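Local atomic coordinates of Cfl (Pectobacterium brasiliense, PDB entry 7A9J), a protein that probably activates carboxylic acids such as coronafacic acid with ATP, as an adenylate-forming ligase, and probably joins them to amines as amides. Residues L56-A61 / C92-A97. The protein carries 1 engineered substitution. Numbering follows the deposited sequence.
Sequences LIQRIA and CLKIGA
Lys94 NZ is gripped by more than one group. It donates to a water at 3.1 Å from NZ. The same water accepts a hydrogen bond from Gln58 NE2, at 2.9 Å from that nitrogen. Two donors thus share one water, which bridges 56-61 and 92-97, between which there is no direct hydrogen bond. Tyr171 OH also bonds to Lys94 NZ, and Asp176 forms a long, weak ion pair with it. These partners probably ease the cost of holding an ammonium group in a largely buried place.

The methylenes of Lys94 pack against helix 50-66. CG stands anti to the backbone N (chi1 177°), and the chain runs extended through chi3, alongside Ala61 and Gln58. It bends only at chi4 (58°), where NZ turns to the water. Along the way, Lys94 CD lies 3.8 Å from Ala61 CB. Lys94 CE passes 4.3 Å from Gln58 CG, and CD reaches Ile57 CG2 more loosely at 4.4 Å.

Ala61 CB is met from two neighbouring residues. Besides the lysine methylenes, Ile95 CG2 touches it at 3.7 Å. Of the CA atoms of the two segments, those of Ala61 and Ile95 are the nearest pair, 6.6 Å apart. Phe25 of helix 24-34 packs on both Ile57 and Lys94.

Helix 83-95 ends at this point. Gly96 leaves the helical conformation with positive phi (79°), and the chain passes into strand 98-101, at the edge of a five-stranded parallel sheet. The contact is helix-to-helix packing in the N-terminal part of the AMP-binding fold of adenylate-forming enzymes.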
ATOM      1  N   LEU A  56      25.780  11.215   1.068  1.00 32.16           N
ATOM      2  CA  LEU A  56      24.723  12.138   1.512  1.00 35.47           C
ATOM      3  C   LEU A  56      24.139  11.718   2.870  1.00 32.22           C
ATOM      4  O   LEU A  56      23.964  12.548   3.780  1.00 34.61           O
ATOM      5  CB  LEU A  56      23.598  12.185   0.463  1.00 30.92           C
ATOM      6  CG  LEU A  56      22.330  12.984   0.791  1.00 33.30           C
ATOM      7  CD1 LEU A  56      22.778  14.437   1.067  1.00 36.47           C
ATOM      8  CD2 LEU A  56      21.398  12.933  -0.406  1.00 35.11           C
ATOM      9  N   ILE A  57      23.892  10.414   3.031  1.00 30.32           N
ATOM     10  CA  ILE A  57      23.393   9.880   4.298  1.00 34.97           C
ATOM     11  C   ILE A  57      24.350  10.214   5.421  1.00 30.59           C
ATOM     12  O   ILE A  57      23.938  10.620   6.526  1.00 32.96           O
ATOM     13  CB  ILE A  57      23.216   8.354   4.193  1.00 30.04           C
ATOM     14  CG1 ILE A  57      21.987   8.064   3.366  1.00 28.36           C
ATOM     15  CG2 ILE A  57      23.002   7.764   5.604  1.00 31.66           C
ATOM     16  CD1 ILE A  57      22.015   6.651   2.747  1.00 30.65           C
ATOM     17  N   GLN A  58      25.645  10.032   5.165  1.00 31.85           N
ATOM     18  CA  GLN A  58      26.645  10.335   6.182  1.00 37.65           C
ATOM     19  C   GLN A  58      26.642  11.810   6.554  1.00 39.57           C
ATOM     20  O   GLN A  58      26.745  12.128   7.751  1.00 35.58           O
ATOM     21  CB  GLN A  58      28.050   9.887   5.733  1.00 38.14           C
ATOM     22  CG  GLN A  58      28.103   8.343   5.668  1.00 40.28           C
ATOM     23  CD  GLN A  58      29.454   7.852   5.104  1.00 39.76           C
ATOM     24  OE1 GLN A  58      30.225   8.611   4.523  1.00 46.82           O
ATOM     25  NE2 GLN A  58      29.711   6.578   5.271  1.00 44.50           N
ATOM     26  N   ARG A  59      26.557  12.725   5.551  1.00 34.12           N
ATOM     27  CA  ARG A  59      26.524  14.159   5.854  1.00 41.62           C
ATOM     28  C   ARG A  59      25.280  14.520   6.688  1.00 35.68           C
ATOM     29  O   ARG A  59      25.386  15.311   7.659  1.00 35.38           O
ATOM     30  CB  ARG A  59      26.569  14.991   4.571  1.00 33.47           C
ATOM     31  CG  ARG A  59      27.950  15.045   3.905  1.00 44.61           C
ATOM     32  CD  ARG A  59      28.013  16.164   2.868  1.00 43.30           C
ATOM     33  NE  ARG A  59      29.421  16.382   2.515  1.00 55.00           N
ATOM     34  CZ  ARG A  59      30.078  17.527   2.587  1.00 63.14           C
ATOM     35  NH1 ARG A  59      31.352  17.548   2.222  1.00 52.94           N
ATOM     36  NH2 ARG A  59      29.481  18.647   2.987  1.00 53.63           N
ATOM     37  N   ILE A  60      24.132  13.923   6.352  1.00 34.35           N
ATOM     38  CA  ILE A  60      22.913  14.217   7.107  1.00 32.90           C
ATOM     39  C   ILE A  60      23.080  13.741   8.545  1.00 33.67           C
ATOM     40  O   ILE A  60      22.823  14.491   9.497  1.00 33.35           O
ATOM     41  CB  ILE A  60      21.658  13.598   6.458  1.00 33.28           C
ATOM     42  CG1 ILE A  60      21.377  14.174   5.057  1.00 30.90           C
ATOM     43  CG2 ILE A  60      20.432  13.882   7.379  1.00 29.76           C
ATOM     44  CD1 ILE A  60      20.487  13.193   4.173  1.00 28.97           C
ATOM     45  N   ALA A  61      23.595  12.522   8.721  1.00 32.64           N
ATOM     46  CA  ALA A  61      23.879  12.021  10.066  1.00 37.81           C
ATOM     47  C   ALA A  61      24.777  12.965  10.850  1.00 42.31           C
ATOM     48  O   ALA A  61      24.531  13.221  12.041  1.00 39.25           O
ATOM     49  CB  ALA A  61      24.512  10.634  10.006  1.00 38.86           C
ATOM     50  N   CYS A  92      18.601   8.676   9.867  1.00 29.82           N
ATOM     51  CA  CYS A  92      17.957   8.435  11.148  1.00 33.53           C
ATOM     52  C   CYS A  92      18.310   7.053  11.660  1.00 30.96           C
ATOM     53  O   CYS A  92      18.696   6.876  12.826  1.00 32.27           O
ATOM     54  CB  CYS A  92      16.438   8.552  10.977  1.00 31.33           C
ATOM     55  SG  CYS A  92      15.950  10.267  10.734  1.00 34.71           S
ATOM     56  N   LEU A  93      18.232   6.071  10.759  1.00 27.64           N
ATOM     57  CA  LEU A  93      18.595   4.697  11.112  1.00 34.65           C
ATOM     58  C   LEU A  93      20.044   4.590  11.555  1.00 34.95           C
ATOM     59  O   LEU A  93      20.354   3.872  12.519  1.00 30.80           O
ATOM     60  CB  LEU A  93      18.357   3.785   9.901  1.00 26.53           C
ATOM     61  CG  LEU A  93      16.844   3.502   9.663  1.00 26.78           C
ATOM     62  CD1 LEU A  93      16.657   2.874   8.271  1.00 30.41           C
ATOM     63  CD2 LEU A  93      16.235   2.621  10.721  1.00 31.84           C
ATOM     64  N   LYS A  94      20.955   5.259  10.827  1.00 30.87           N
ATOM     65  CA  LYS A  94      22.366   5.203  11.141  1.00 31.85           C
ATOM     66  C   LYS A  94      22.632   5.656  12.571  1.00 34.65           C
ATOM     67  O   LYS A  94      23.446   5.055  13.280  1.00 33.31           O
ATOM     68  CB  LYS A  94      23.135   6.103  10.148  1.00 28.47           C
ATOM     69  CG  LYS A  94      24.629   6.204  10.391  1.00 35.44           C
ATOM     70  CD  LYS A  94      25.310   7.008   9.241  1.00 33.06           C
ATOM     71  CE  LYS A  94      26.745   7.516   9.628  1.00 34.69           C
ATOM     72  NZ  LYS A  94      27.675   6.414  10.024  1.00 42.56           N
ATOM     73  N   ILE A  95      21.965   6.729  13.010  1.00 33.72           N
ATOM     74  CA  ILE A  95      22.257   7.274  14.311  1.00 34.20           C
ATOM     75  C   ILE A  95      21.268   6.851  15.360  1.00 37.74           C
ATOM     76  O   ILE A  95      21.480   7.197  16.552  1.00 35.65           O
ATOM     77  CB  ILE A  95      22.365   8.812  14.287  1.00 34.33           C
ATOM     78  CG1 ILE A  95      21.005   9.481  14.031  1.00 32.17           C
ATOM     79  CG2 ILE A  95      23.445   9.209  13.304  1.00 34.41           C
ATOM     80  CD1 ILE A  95      21.137  10.997  14.251  1.00 35.85           C
ATOM     81  N   GLY A  96      20.230   6.075  14.983  1.00 36.08           N
ATOM     82  CA  GLY A  96      19.235   5.648  15.940  1.00 39.30           C
ATOM     83  C   GLY A  96      18.215   6.702  16.266  1.00 38.01           C
ATOM     84  O   GLY A  96      17.586   6.629  17.325  1.00 35.49           O
ATOM     85  N   ALA A  97      18.082   7.721  15.427  1.00 33.84           N
ATOM     86  CA  ALA A  97      16.968   8.637  15.587  1.00 33.64           C
ATOM     87  C   ALA A  97      15.708   7.989  15.036  1.00 35.63           C
ATOM     88  O   ALA A  97      15.728   7.320  13.997  1.00 33.58           O
ATOM     89  CB  ALA A  97      17.237   9.980  14.887  1.00 33.24           C
TER
HETATM   90  O   HOH W   1      28.573   5.036   7.382  1.00 41.81           O